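Local coordinates for FMN-binding protein (Syntrophomonas wolfei subsp. wolfei, PDB 3IN6) that binds flavin mononucleotide in a pocket completed by the second subunit of the dimer and is otherwise of unknown function, at residues A[23-28]-A[84-89]; A[47-52]-A[65-70]; A[53-56]-A[60-63]; A[117-122]-A[127-132]. One frame throughout, in Å; residues are numbered along the deposited sequence.

In the fold
From the N terminus, helix 2-28 supplies 23-28, the opening half of contact 1. Contact 2 opens next at 47-52, and contact 3 follows at once, a short hairpin loop closed when 60-63 pairs with 53-56. Segment 65-70 then closes contact 2 around the flavin, and strand 79-87 brings 84-89 back under the first helix to close contact 1. Three loops are thus nested, 3 within 2 within 1, and none cross. Contact 4 comes afterwards, in series, where 127-132 turns back on the end of helix 110-120. All four reach the same antiparallel sheet; contacts 2 and 3 both touch the FMN, and contacts 3 and 4 meet through strands 59-64 and 131-141, neighbours in the sheet.

Contact 1 of 4, residues A[23-28]-A[84-89]; sequences RSLINA and VLLTDN
L25 and I26, near the end of helix 2-28, settle on V84 and L86 of strand 79-87 in a helix-on-sheet packing, the two axes crossing nearly at a right angle (87°) and 9.2 Å apart. V84 sits in the middle. Its CG1 is anti to the backbone N (chi1 172°) and lies on L25 CB at 4.0 Å; the other branch, CG2, touches both L25 O (3.9 Å) and I26 CD1 (4.0 Å). A beta-branched residue suits this place because it is at home in a strand and its two branches cover a wider patch of the helix. The longer L25 reaches two residues further along the strand, where its CD2 meets L86 CD1 at 3.8 Å. Strand alternation turns V84 and L86 to the helix and L85 to the other side, where it packs on V48 of the second subunit.

Around this apolar patch, I96 of the neighbouring strand lies against both L25 and V84, and L52 against I26. Polar residues anchor the helix beyond it: R23 forms salt bridges with E20 and D57, and OD1 of N27 accepts the backbone N-H of M54.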
loop_
_atom_site.group_PDB
_atom_site.type_symbol
_atom_site.label_atom_id
_atom_site.label_comp_id
_atom_site.label_asym_id
_atom_site.label_seq_id
_atom_site.Cartn_x
_atom_site.Cartn_y
_atom_site.Cartn_z
ATOM N N ARG A 23 7.621 -1.598 15.796
ATOM C CA ARG A 23 9.041 -1.287 15.989
ATOM C C ARG A 23 9.893 -2.316 15.289
ATOM O O ARG A 23 10.776 -1.962 14.512
ATOM C CB ARG A 23 9.436 -1.287 17.483
ATOM C CG ARG A 23 10.831 -0.737 17.745
ATOM C CD ARG A 23 11.240 -0.747 19.244
ATOM N NE ARG A 23 10.128 -0.376 20.080
ATOM C CZ ARG A 23 9.653 0.866 20.143
ATOM N NH1 ARG A 23 10.222 1.831 19.431
ATOM N NH2 ARG A 23 8.617 1.129 20.911
ATOM N N SER A 24 9.636 -3.589 15.582
ATOM C CA SER A 24 10.417 -4.677 14.996
ATOM C C SER A 24 10.348 -4.727 13.478
ATOM O O SER A 24 11.384 -4.782 12.814
ATOM C CB SER A 24 9.966 -6.023 15.541
ATOM O OG SER A 24 10.386 -6.176 16.881
ATOM N N LEU A 25 9.132 -4.699 12.938
ATOM C CA LEU A 25 8.936 -4.829 11.492
ATOM C C LEU A 25 9.445 -3.609 10.716
ATOM O O LEU A 25 10.018 -3.757 9.658
ATOM C CB LEU A 25 7.464 -5.124 11.179
ATOM C CG LEU A 25 6.957 -6.488 11.657
ATOM C CD1 LEU A 25 5.446 -6.564 11.669
ATOM C CD2 LEU A 25 7.544 -7.592 10.786
ATOM N N ILE A 26 9.216 -2.401 11.225
ATOM C CA ILE A 26 9.718 -1.218 10.549
ATOM C C ILE A 26 11.250 -1.213 10.545
ATOM O O ILE A 26 11.883 -1.116 9.489
ATOM C CB ILE A 26 9.202 0.089 11.185
ATOM C CG1 ILE A 26 7.701 0.248 10.929
ATOM C CG2 ILE A 26 9.939 1.297 10.604
ATOM C CD1 ILE A 26 7.340 0.495 9.452
ATOM N N ASN A 27 11.847 -1.362 11.721
ATOM C CA ASN A 27 13.293 -1.268 11.818
ATOM C C ASN A 27 14.058 -2.400 11.107
ATOM O O ASN A 27 15.229 -2.218 10.767
ATOM C CB ASN A 27 13.721 -1.109 13.278
ATOM C CG ASN A 27 13.291 0.220 13.868
ATOM O OD1 ASN A 27 12.971 1.181 13.137
ATOM N ND2 ASN A 27 13.297 0.298 15.194
ATOM N N ALA A 28 13.399 -3.531 10.855
ATOM C CA ALA A 28 14.035 -4.641 10.098
ATOM C C ALA A 28 14.293 -4.251 8.632
ATOM O O ALA A 28 15.170 -4.804 7.985
ATOM C CB ALA A 28 13.173 -5.894 10.155
ATOM N N VAL A 84 4.000 -3.019 6.379
ATOM C CA VAL A 84 4.991 -4.083 6.209
ATOM C C VAL A 84 4.132 -5.329 6.136
ATOM O O VAL A 84 3.172 -5.459 6.919
ATOM C CB VAL A 84 5.938 -4.226 7.396
ATOM C CG1 VAL A 84 6.830 -5.507 7.240
ATOM C CG2 VAL A 84 6.782 -2.989 7.571
ATOM N N LEU A 85 4.510 -6.260 5.252
ATOM C CA LEU A 85 3.760 -7.476 5.017
ATOM C C LEU A 85 4.734 -8.615 4.710
ATOM O O LEU A 85 5.443 -8.579 3.716
ATOM C CB LEU A 85 2.839 -7.279 3.816
ATOM C CG LEU A 85 1.815 -8.376 3.540
ATOM C CD1 LEU A 85 0.835 -8.472 4.697
ATOM C CD2 LEU A 85 1.081 -8.092 2.237
ATOM N N LEU A 86 4.802 -9.595 5.584
ATOM C CA LEU A 86 5.673 -10.734 5.343
ATOM C C LEU A 86 4.814 -11.873 4.852
ATOM O O LEU A 86 3.744 -12.132 5.407
ATOM C CB LEU A 86 6.450 -11.116 6.606
ATOM C CG LEU A 86 7.554 -10.119 6.990
ATOM C CD1 LEU A 86 8.190 -10.450 8.322
ATOM C CD2 LEU A 86 8.633 -10.007 5.895
ATOM N N THR A 87 5.267 -12.504 3.773
ATOM C CA THR A 87 4.633 -13.689 3.209
ATOM C C THR A 87 5.773 -14.635 2.792
ATOM O O THR A 87 6.759 -14.199 2.194
ATOM C CB THR A 87 3.724 -13.349 2.008
ATOM O OG1 THR A 87 4.519 -12.896 0.909
ATOM C CG2 THR A 87 2.721 -12.255 2.374
ATOM N N ASP A 88 5.660 -15.913 3.134
ATOM C CA ASP A 88 6.696 -16.888 2.811
ATOM C C ASP A 88 6.104 -17.915 1.871
ATOM O O ASP A 88 5.211 -18.660 2.260
ATOM N N ASN A 89 6.597 -17.946 0.634
ATOM C CA ASN A 89 6.096 -18.879 -0.378
ATOM C C ASN A 89 4.577 -18.770 -0.508
ATOM O O ASN A 89 3.866 -19.773 -0.470
#

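Contact 2 of 4, residues A[47-52]-A[65-70]. With FMN (flavin mononucleotide), chain C.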
loop_
_atom_site.group_PDB
_atom_site.type_symbol
_atom_site.label_atom_id
_atom_site.label_comp_id
_atom_site.label_asym_id
_atom_site.label_seq_id
_atom_site.Cartn_x
_atom_site.Cartn_y
_atom_site.Cartn_z
ATOM N N ALA A 47 4.181 3.337 -2.926
ATOM C CA ALA A 47 5.551 3.142 -3.365
ATOM C C ALA A 47 6.283 2.270 -2.361
ATOM O O ALA A 47 5.952 2.273 -1.158
ATOM C CB ALA A 47 6.259 4.505 -3.505
ATOM N N VAL A 48 7.263 1.512 -2.855
ATOM C CA VAL A 48 8.111 0.697 -1.993
ATOM C C VAL A 48 9.117 1.630 -1.289
ATOM O O VAL A 48 9.818 2.408 -1.947
ATOM C CB VAL A 48 8.851 -0.392 -2.779
ATOM C CG1 VAL A 48 9.762 -1.165 -1.858
ATOM C CG2 VAL A 48 7.845 -1.321 -3.471
ATOM N N ILE A 49 9.159 1.554 0.041
ATOM C CA ILE A 49 10.007 2.415 0.874
ATOM C C ILE A 49 10.527 1.630 2.072
ATOM O O ILE A 49 9.756 1.366 3.011
ATOM C CB ILE A 49 9.184 3.627 1.424
ATOM C CG1 ILE A 49 8.568 4.429 0.279
ATOM C CG2 ILE A 49 10.049 4.531 2.297
ATOM C CD1 ILE A 49 9.568 4.944 -0.783
ATOM N N SER A 50 11.806 1.258 2.061
ATOM C CA SER A 50 12.365 0.488 3.175
ATOM C C SER A 50 13.533 1.133 3.978
ATOM O O SER A 50 13.942 0.543 4.987
ATOM C CB SER A 50 12.783 -0.909 2.696
ATOM O OG SER A 50 13.920 -0.840 1.854
ATOM N N VAL A 51 14.097 2.281 3.564
ATOM C CA VAL A 51 15.173 2.898 4.377
ATOM C C VAL A 51 14.504 3.690 5.510
ATOM O O VAL A 51 14.372 4.928 5.455
ATOM C CB VAL A 51 16.128 3.772 3.561
ATOM C CG1 VAL A 51 17.258 4.292 4.464
ATOM C CG2 VAL A 51 16.712 2.975 2.417
ATOM N N LEU A 52 14.094 2.951 6.545
ATOM C CA LEU A 52 13.291 3.500 7.657
ATOM C C LEU A 52 13.783 3.155 9.048
ATOM O O LEU A 52 14.473 2.149 9.258
ATOM C CB LEU A 52 11.885 2.894 7.622
ATOM C CG LEU A 52 10.965 3.029 6.431
ATOM C CD1 LEU A 52 9.689 2.278 6.771
ATOM C CD2 LEU A 52 10.686 4.511 6.117
ATOM N N PHE A 65 15.283 9.501 -1.282
ATOM C CA PHE A 65 16.236 9.560 -2.388
ATOM C C PHE A 65 15.552 9.400 -3.757
ATOM O O PHE A 65 16.029 9.960 -4.740
ATOM C CB PHE A 65 17.400 8.579 -2.192
ATOM C CG PHE A 65 16.992 7.141 -2.013
ATOM C CD1 PHE A 65 16.694 6.637 -0.747
ATOM C CD2 PHE A 65 16.968 6.266 -3.102
ATOM C CE1 PHE A 65 16.344 5.287 -0.575
ATOM C CE2 PHE A 65 16.615 4.916 -2.941
ATOM C CZ PHE A 65 16.302 4.430 -1.678
ATOM N N GLY A 66 14.457 8.636 -3.824
ATOM C CA GLY A 66 13.656 8.511 -5.044
ATOM C C GLY A 66 12.285 9.027 -4.663
ATOM O O GLY A 66 12.146 10.182 -4.212
ATOM N N ALA A 67 11.267 8.193 -4.862
ATOM C CA ALA A 67 9.928 8.478 -4.374
ATOM C C ALA A 67 9.423 9.904 -4.608
ATOM O O ALA A 67 8.936 10.536 -3.678
ATOM C CB ALA A 67 9.893 8.143 -2.870
ATOM N N ASP A 68 9.510 10.380 -5.851
ATOM C CA ASP A 68 9.111 11.754 -6.230
ATOM C C ASP A 68 7.632 12.088 -6.033
ATOM O O ASP A 68 7.306 13.126 -5.469
ATOM C CB ASP A 68 9.447 12.010 -7.704
ATOM C CG ASP A 68 10.949 11.983 -8.000
ATOM O OD1 ASP A 68 11.761 12.195 -7.078
ATOM O OD2 ASP A 68 11.301 11.772 -9.182
ATOM N N LYS A 69 6.739 11.232 -6.521
ATOM C CA LYS A 69 5.289 11.448 -6.387
ATOM C C LYS A 69 4.887 11.334 -4.910
ATOM O O LYS A 69 4.149 12.174 -4.389
ATOM C CB LYS A 69 4.535 10.451 -7.264
ATOM C CG LYS A 69 3.006 10.621 -7.432
ATOM C CD LYS A 69 2.626 11.965 -8.031
ATOM C CE LYS A 69 1.598 11.848 -9.197
ATOM N NZ LYS A 69 0.414 11.044 -8.863
ATOM N N THR A 70 5.386 10.299 -4.248
ATOM C CA THR A 70 5.191 10.096 -2.801
ATOM C C THR A 70 5.552 11.355 -2.017
ATOM O O THR A 70 4.785 11.815 -1.152
ATOM C CB THR A 70 6.055 8.924 -2.316
ATOM O OG1 THR A 70 5.600 7.744 -2.985
ATOM C CG2 THR A 70 5.944 8.710 -0.802
HETATM N N1 FMN C . 12.890 5.261 -2.264
HETATM C C2 FMN C . 13.033 6.169 -1.230
HETATM O O2 FMN C . 12.988 7.382 -1.458
HETATM N N3 FMN C . 13.229 5.709 0.068
HETATM C C4 FMN C . 13.292 4.350 0.338
HETATM O O4 FMN C . 13.473 3.976 1.510
HETATM C C4A FMN C . 13.164 3.432 -0.717
HETATM N N5 FMN C . 13.232 2.061 -0.488
HETATM C C5A FMN C . 13.097 1.144 -1.524
HETATM C C6 FMN C . 13.159 -0.229 -1.248
HETATM C C7 FMN C . 13.032 -1.158 -2.284
HETATM C C7M FMN C . 13.105 -2.620 -1.963
HETATM C C8 FMN C . 12.826 -0.723 -3.601
HETATM C C8M FMN C . 12.671 -1.710 -4.730
HETATM C C9 FMN C . 12.754 0.650 -3.873
HETATM C C9A FMN C . 12.895 1.599 -2.835
HETATM N N10 FMN C . 12.822 2.980 -3.074
HETATM C C10 FMN C . 12.963 3.891 -2.024
HETATM C "C1'" FMN C . 12.621 3.517 -4.474
HETATM C "C2'" FMN C . 11.174 3.914 -4.764
HETATM O "O2'" FMN C . 10.299 2.839 -4.497
HETATM C "C3'" FMN C . 11.070 4.379 -6.222
HETATM O "O3'" FMN C . 11.730 5.624 -6.341
HETATM C "C4'" FMN C . 9.631 4.493 -6.737
HETATM O "O4'" FMN C . 9.639 4.665 -8.137
HETATM C "C5'" FMN C . 8.885 5.666 -6.124
HETATM O "O5'" FMN C . 7.556 5.663 -6.584
HETATM P P FMN C . 6.690 7.024 -6.716
HETATM O O1P FMN C . 7.189 7.877 -7.850
HETATM O O2P FMN C . 6.731 7.857 -5.446
HETATM O O3P FMN C . 5.321 6.536 -7.057
#
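The backbones of 47-52 and 65-70 stay well apart, A47 and A67 coming to 7.0 Å between CA atoms and V51 and F65 only to 9.6 Å, because together they form the walls of an FMN site, consistent with the split-barrel flavoproteins. F65 and I49 lie on opposite faces of the isoalloxazine. The phenyl ring of F65 covers one face, with FMN C2 3.5 Å above its plane and displaced to the rim, while I49 presents CG2 and CD1 to the other. At the phenyl edge V51 CG2 meets F65 CE1 at 3.8 Å, the two side chains crossing at about a right angle. On the far side of the flavin, I49 CD1 touches A67 CB, a methyl small enough to fit beneath O2.

Main-chain groups read the polar rim of the flavin. S50 N donates to N5 in a nearly straight bond (169°), V51 N donates to O4 at 2.7 Å, and O2 is held by two donors, the N-H groups of F65 and G66. Lacking a side chain, G66 lets ribityl O3' come close, and A67 N donates to that oxygen; O2' gives its proton to V48 O. N45, A63, and R97 and L145 of the second subunit add further hydrogen bonds.

A67 is the N-cap of helix 68-77, whose amino end probably helps to stabilise the phosphate. T70 grips O2P twice: its N donates at 3.0 Å and its OG1 at 2.7 Å, that hydroxyl oxygen resting 3.3 Å from A47 CB.

Contact 3 of 4, residues A[53-56]-A[60-63]. With FMN (flavin mononucleotide), chain C.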
loop_
_atom_site.group_PDB
_atom_site.type_symbol
_atom_site.label_atom_id
_atom_site.label_comp_id
_atom_site.label_asym_id
_atom_site.label_seq_id
_atom_site.Cartn_x
_atom_site.Cartn_y
_atom_site.Cartn_z
ATOM N N GLU A 53 13.313 3.952 10.000
ATOM C CA GLU A 53 13.587 3.731 11.412
ATOM C C GLU A 53 12.506 4.356 12.293
ATOM O O GLU A 53 12.118 5.531 12.098
ATOM C CB GLU A 53 14.962 4.292 11.769
ATOM C CG GLU A 53 15.396 3.987 13.184
ATOM C CD GLU A 53 16.846 4.352 13.441
ATOM O OE1 GLU A 53 17.627 4.449 12.476
ATOM O OE2 GLU A 53 17.210 4.504 14.612
HETATM N N MSE A 54 11.993 3.567 13.229
HETATM C CA MSE A 54 11.018 4.042 14.219
HETATM C C MSE A 54 11.795 4.389 15.495
HETATM O O MSE A 54 12.633 3.602 15.956
HETATM C CB MSE A 54 9.939 3.000 14.477
HETATM C CG MSE A 54 9.080 3.255 15.684
HETATM SE SE MSE A 54 7.603 1.998 15.638
HETATM C CE MSE A 54 6.850 2.264 17.423
ATOM N N ILE A 55 11.546 5.597 16.002
ATOM C CA ILE A 55 12.206 6.141 17.192
ATOM C C ILE A 55 11.120 6.378 18.244
ATOM O O ILE A 55 10.094 7.004 17.962
ATOM C CB ILE A 55 12.939 7.479 16.852
ATOM C CG1 ILE A 55 13.994 7.253 15.761
ATOM C CG2 ILE A 55 13.576 8.091 18.086
ATOM C CD1 ILE A 55 14.479 8.523 15.101
ATOM N N GLY A 56 11.341 5.855 19.445
ATOM C CA GLY A 56 10.379 5.978 20.528
ATOM C C GLY A 56 9.100 5.235 20.187
ATOM O O GLY A 56 9.134 4.105 19.661
ATOM N N ILE A 60 8.621 8.046 12.995
ATOM C CA ILE A 60 9.240 7.228 11.944
ATOM C C ILE A 60 10.031 8.209 11.085
ATOM O O ILE A 60 9.537 9.287 10.737
ATOM C CB ILE A 60 8.238 6.417 11.071
ATOM C CG1 ILE A 60 7.605 5.285 11.874
ATOM C CG2 ILE A 60 8.958 5.783 9.870
ATOM C CD1 ILE A 60 6.432 4.644 11.156
ATOM N N ILE A 61 11.286 7.867 10.816
ATOM C CA ILE A 61 12.130 8.659 9.930
ATOM C C ILE A 61 12.423 7.799 8.717
ATOM O O ILE A 61 12.486 6.568 8.779
ATOM C CB ILE A 61 13.419 9.235 10.571
ATOM C CG1 ILE A 61 14.340 8.141 11.118
ATOM C CG2 ILE A 61 13.075 10.219 11.689
ATOM C CD1 ILE A 61 15.758 8.656 11.384
ATOM N N CYS A 62 12.627 8.481 7.612
ATOM C CA CYS A 62 12.726 7.832 6.342
ATOM C C CYS A 62 13.642 8.622 5.411
ATOM O O CYS A 62 13.574 9.868 5.367
ATOM C CB CYS A 62 11.281 7.820 5.851
ATOM S SG CYS A 62 10.976 7.612 4.166
ATOM N N ALA A 63 14.501 7.903 4.690
ATOM C CA ALA A 63 15.399 8.519 3.727
ATOM C C ALA A 63 14.636 8.768 2.438
ATOM O O ALA A 63 14.005 7.857 1.908
ATOM C CB ALA A 63 16.577 7.619 3.446
HETATM N N1 FMN C . 12.890 5.261 -2.264
HETATM C C2 FMN C . 13.033 6.169 -1.230
HETATM O O2 FMN C . 12.988 7.382 -1.458
HETATM N N3 FMN C . 13.229 5.709 0.068
HETATM C C4 FMN C . 13.292 4.350 0.338
HETATM O O4 FMN C . 13.473 3.976 1.510
HETATM C C4A FMN C . 13.164 3.432 -0.717
HETATM N N5 FMN C . 13.232 2.061 -0.488
HETATM C C5A FMN C . 13.097 1.144 -1.524
HETATM C C6 FMN C . 13.159 -0.229 -1.248
HETATM C C7 FMN C . 13.032 -1.158 -2.284
HETATM C C7M FMN C . 13.105 -2.620 -1.963
HETATM C C8 FMN C . 12.826 -0.723 -3.601
HETATM C C8M FMN C . 12.671 -1.710 -4.730
HETATM C C9 FMN C . 12.754 0.650 -3.873
HETATM C C9A FMN C . 12.895 1.599 -2.835
HETATM N N10 FMN C . 12.822 2.980 -3.074
HETATM C C10 FMN C . 12.963 3.891 -2.024
HETATM C "C1'" FMN C . 12.621 3.517 -4.474
HETATM C "C2'" FMN C . 11.174 3.914 -4.764
HETATM O "O2'" FMN C . 10.299 2.839 -4.497
HETATM C "C3'" FMN C . 11.070 4.379 -6.222
HETATM O "O3'" FMN C . 11.730 5.624 -6.341
HETATM C "C4'" FMN C . 9.631 4.493 -6.737
HETATM O "O4'" FMN C . 9.639 4.665 -8.137
HETATM C "C5'" FMN C . 8.885 5.666 -6.124
HETATM O "O5'" FMN C . 7.556 5.663 -6.584
HETATM P P FMN C . 6.690 7.024 -6.716
HETATM O O1P FMN C . 7.189 7.877 -7.850
HETATM O O2P FMN C . 6.731 7.857 -5.446
HETATM O O3P FMN C . 5.321 6.536 -7.057
#
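I61 carries CG1 between its backbone N and carbonyl carbon (chi1 60°), which lays this methylene against E53: CG1 lies 3.6 Å from E53 O and 4.0 Å from E53 CB. Its partner E53 has CG anti to the backbone N and an extended chain that carries the carboxylate outward beyond I61, toward R114 and R118. Both belong to the beta hairpin formed by strands 52-55 and 59-64, at one edge of the antiparallel sheet.

E53 and I61 are a hydrogen-bonded pair. I61 N donates to E53 O at 2.8 Å, almost straight (172°), while the return bond from E53 N to I61 O is 3.0 Å and its donor is tilted somewhat from the carbonyl plane. E53 O also receives a CA-H contact from I60, whose CA is 3.3 Å away. The next pair, M54 with I60, is non-hydrogen-bonded; selenomethionine CB meets I60 CG1 at 4.2 Å.

The two faces have different coverings. M54 extends beneath helix 2-28 onto L19 and A22, a flexible unbranched chain well suited to lie along a helix. On the other face, I61 packs against I115 of helix 110-120, and the carboxylate of E53 is paired with R114 and R118, which probably offset the cost of burying its charge. I55 bends its end back to this side, bringing CD1 to I61 CD1 at 3.9 Å.

At the opposite end the hairpin meets the cofactor: FMN N3 donates its proton to A63 O at 2.9 Å.

Contact 4 of 4, residues A[117-122]-A[127-132]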
loop_
_atom_site.group_PDB
_atom_site.type_symbol
_atom_site.label_atom_id
_atom_site.label_comp_id
_atom_site.label_asym_id
_atom_site.label_seq_id
_atom_site.Cartn_x
_atom_site.Cartn_y
_atom_site.Cartn_z
ATOM N N LYS A 117 23.331 7.356 8.207
ATOM C CA LYS A 117 24.098 6.200 8.665
ATOM C C LYS A 117 23.439 4.910 8.179
ATOM O O LYS A 117 24.099 4.042 7.619
ATOM C CB LYS A 117 24.203 6.191 10.190
ATOM C CG LYS A 117 24.953 7.380 10.771
ATOM N N ARG A 118 22.130 4.804 8.376
ATOM C CA ARG A 118 21.386 3.629 7.936
ATOM C C ARG A 118 21.500 3.433 6.421
ATOM O O ARG A 118 21.857 2.344 5.967
ATOM C CB ARG A 118 19.914 3.731 8.362
ATOM C CG ARG A 118 19.041 2.561 7.919
ATOM C CD ARG A 118 17.640 2.660 8.485
ATOM N NE ARG A 118 17.602 2.456 9.931
ATOM C CZ ARG A 118 17.449 1.282 10.543
ATOM N NH1 ARG A 118 17.309 0.153 9.857
ATOM N NH2 ARG A 118 17.429 1.233 11.866
ATOM N N LEU A 119 21.210 4.487 5.652
ATOM C CA LEU A 119 21.279 4.422 4.184
ATOM C C LEU A 119 22.653 3.999 3.667
ATOM O O LEU A 119 22.741 3.322 2.636
ATOM C CB LEU A 119 20.882 5.759 3.549
ATOM C CG LEU A 119 20.853 5.829 2.012
ATOM C CD1 LEU A 119 20.023 4.691 1.404
ATOM C CD2 LEU A 119 20.330 7.190 1.534
ATOM N N ASP A 120 23.715 4.395 4.371
ATOM C CA ASP A 120 25.084 4.029 3.968
ATOM C C ASP A 120 25.261 2.509 3.873
ATOM O O ASP A 120 26.014 2.014 3.027
ATOM C CB ASP A 120 26.131 4.603 4.938
ATOM C CG ASP A 120 26.295 6.120 4.826
ATOM O OD1 ASP A 120 25.833 6.727 3.838
ATOM O OD2 ASP A 120 26.920 6.707 5.735
ATOM N N ASN A 121 24.549 1.774 4.727
ATOM C CA ASN A 121 24.627 0.313 4.751
ATOM C C ASN A 121 23.599 -0.371 3.840
ATOM O O ASN A 121 23.200 -1.502 4.111
ATOM C CB ASN A 121 24.453 -0.178 6.190
ATOM C CG ASN A 121 25.457 0.437 7.140
ATOM O OD1 ASN A 121 26.538 0.860 6.732
ATOM N ND2 ASN A 121 25.108 0.480 8.417
ATOM N N THR A 122 23.203 0.294 2.754
ATOM C CA THR A 122 22.199 -0.239 1.829
ATOM C C THR A 122 22.708 -0.319 0.386
ATOM O O THR A 122 23.756 0.248 0.048
ATOM C CB THR A 122 20.939 0.655 1.854
ATOM O OG1 THR A 122 20.532 0.870 3.210
ATOM C CG2 THR A 122 19.785 0.024 1.088
ATOM N N PHE A 127 22.797 6.351 -3.868
ATOM C CA PHE A 127 21.734 7.314 -4.171
ATOM C C PHE A 127 21.806 8.440 -3.136
ATOM O O PHE A 127 21.844 8.180 -1.935
ATOM C CB PHE A 127 20.345 6.660 -4.186
ATOM C CG PHE A 127 20.105 5.778 -5.380
ATOM C CD1 PHE A 127 20.534 4.456 -5.382
ATOM C CD2 PHE A 127 19.455 6.271 -6.504
ATOM C CE1 PHE A 127 20.323 3.639 -6.490
ATOM C CE2 PHE A 127 19.237 5.464 -7.616
ATOM C CZ PHE A 127 19.670 4.147 -7.609
ATOM N N PRO A 128 21.852 9.697 -3.602
ATOM C CA PRO A 128 21.962 10.802 -2.662
ATOM C C PRO A 128 20.711 11.019 -1.814
ATOM O O PRO A 128 19.585 10.883 -2.305
ATOM C CB PRO A 128 22.224 12.011 -3.565
ATOM C CG PRO A 128 21.727 11.628 -4.890
ATOM C CD PRO A 128 21.882 10.153 -5.003
ATOM N N LEU A 129 20.933 11.356 -0.545
ATOM C CA LEU A 129 19.863 11.632 0.400
ATOM C C LEU A 129 19.361 13.062 0.174
ATOM O O LEU A 129 20.028 14.040 0.548
ATOM C CB LEU A 129 20.396 11.465 1.826
ATOM C CG LEU A 129 19.416 11.488 2.991
ATOM C CD1 LEU A 129 18.501 10.287 2.908
ATOM C CD2 LEU A 129 20.176 11.481 4.305
ATOM N N LYS A 130 18.191 13.179 -0.454
ATOM C CA LYS A 130 17.588 14.494 -0.750
ATOM C C LYS A 130 16.833 15.095 0.447
ATOM O O LYS A 130 16.778 16.319 0.619
ATOM C CB LYS A 130 16.663 14.391 -1.972
ATOM C CG LYS A 130 17.408 14.060 -3.270
ATOM C CD LYS A 130 16.488 13.975 -4.488
ATOM C CE LYS A 130 15.497 12.835 -4.345
ATOM N NZ LYS A 130 14.695 12.571 -5.587
ATOM N N ASN A 131 16.232 14.232 1.259
ATOM C CA ASN A 131 15.497 14.676 2.426
ATOM C C ASN A 131 15.470 13.596 3.493
ATOM O O ASN A 131 15.524 12.394 3.192
ATOM C CB ASN A 131 13.998 14.949 2.120
ATOM C CG ASN A 131 13.748 15.687 0.807
ATOM O OD1 ASN A 131 13.779 15.086 -0.266
ATOM N ND2 ASN A 131 13.409 16.973 0.899
ATOM N N CYS A 132 15.376 14.035 4.739
ATOM C CA CYS A 132 15.065 13.135 5.818
ATOM C C CYS A 132 13.614 13.506 6.136
ATOM O O CYS A 132 13.326 14.662 6.458
ATOM C CB CYS A 132 15.953 13.337 7.034
ATOM S SG CYS A 132 15.394 12.263 8.364
#
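L119 approaches F127 at its backbone carbonyl, its CD2 lying 3.9 Å from F127 O, and does not touch the phenyl ring. The ring points away from helix 110-120; even F127 CB is 5.7 Å from L119 CD2, and the ring lies farther off. It comes close instead to the side chain of F65 and packs on L146 of the second subunit. An aromatic residue suits that position, since its broad apolar surface can serve both neighbours.

Direct side-chain contact rests on a pair of leucines. L119 and L129 each set CG anti to the backbone N (chi1 -178° and -171°), extending from opposite sides so that they slide past one another, and L119 CD2 meets L129 CD1 at 3.9 Å. L119 also touches V51 and Y124, and L129 reaches F112 and I115; the branched ends of leucine suit such many-sided filling.

Beyond L129 the chain enters strand 131-141 through a classic beta bulge, in which K130 and N131 both face R64 of strand 59-64, and OD1 of N131 accepts from the side chain of R64 as well. The contact therefore joins the end of helix 110-120 to the bulged start of a sheet strand, beside the FMN pocket, with L129 lying against A63 and F127 close to F65.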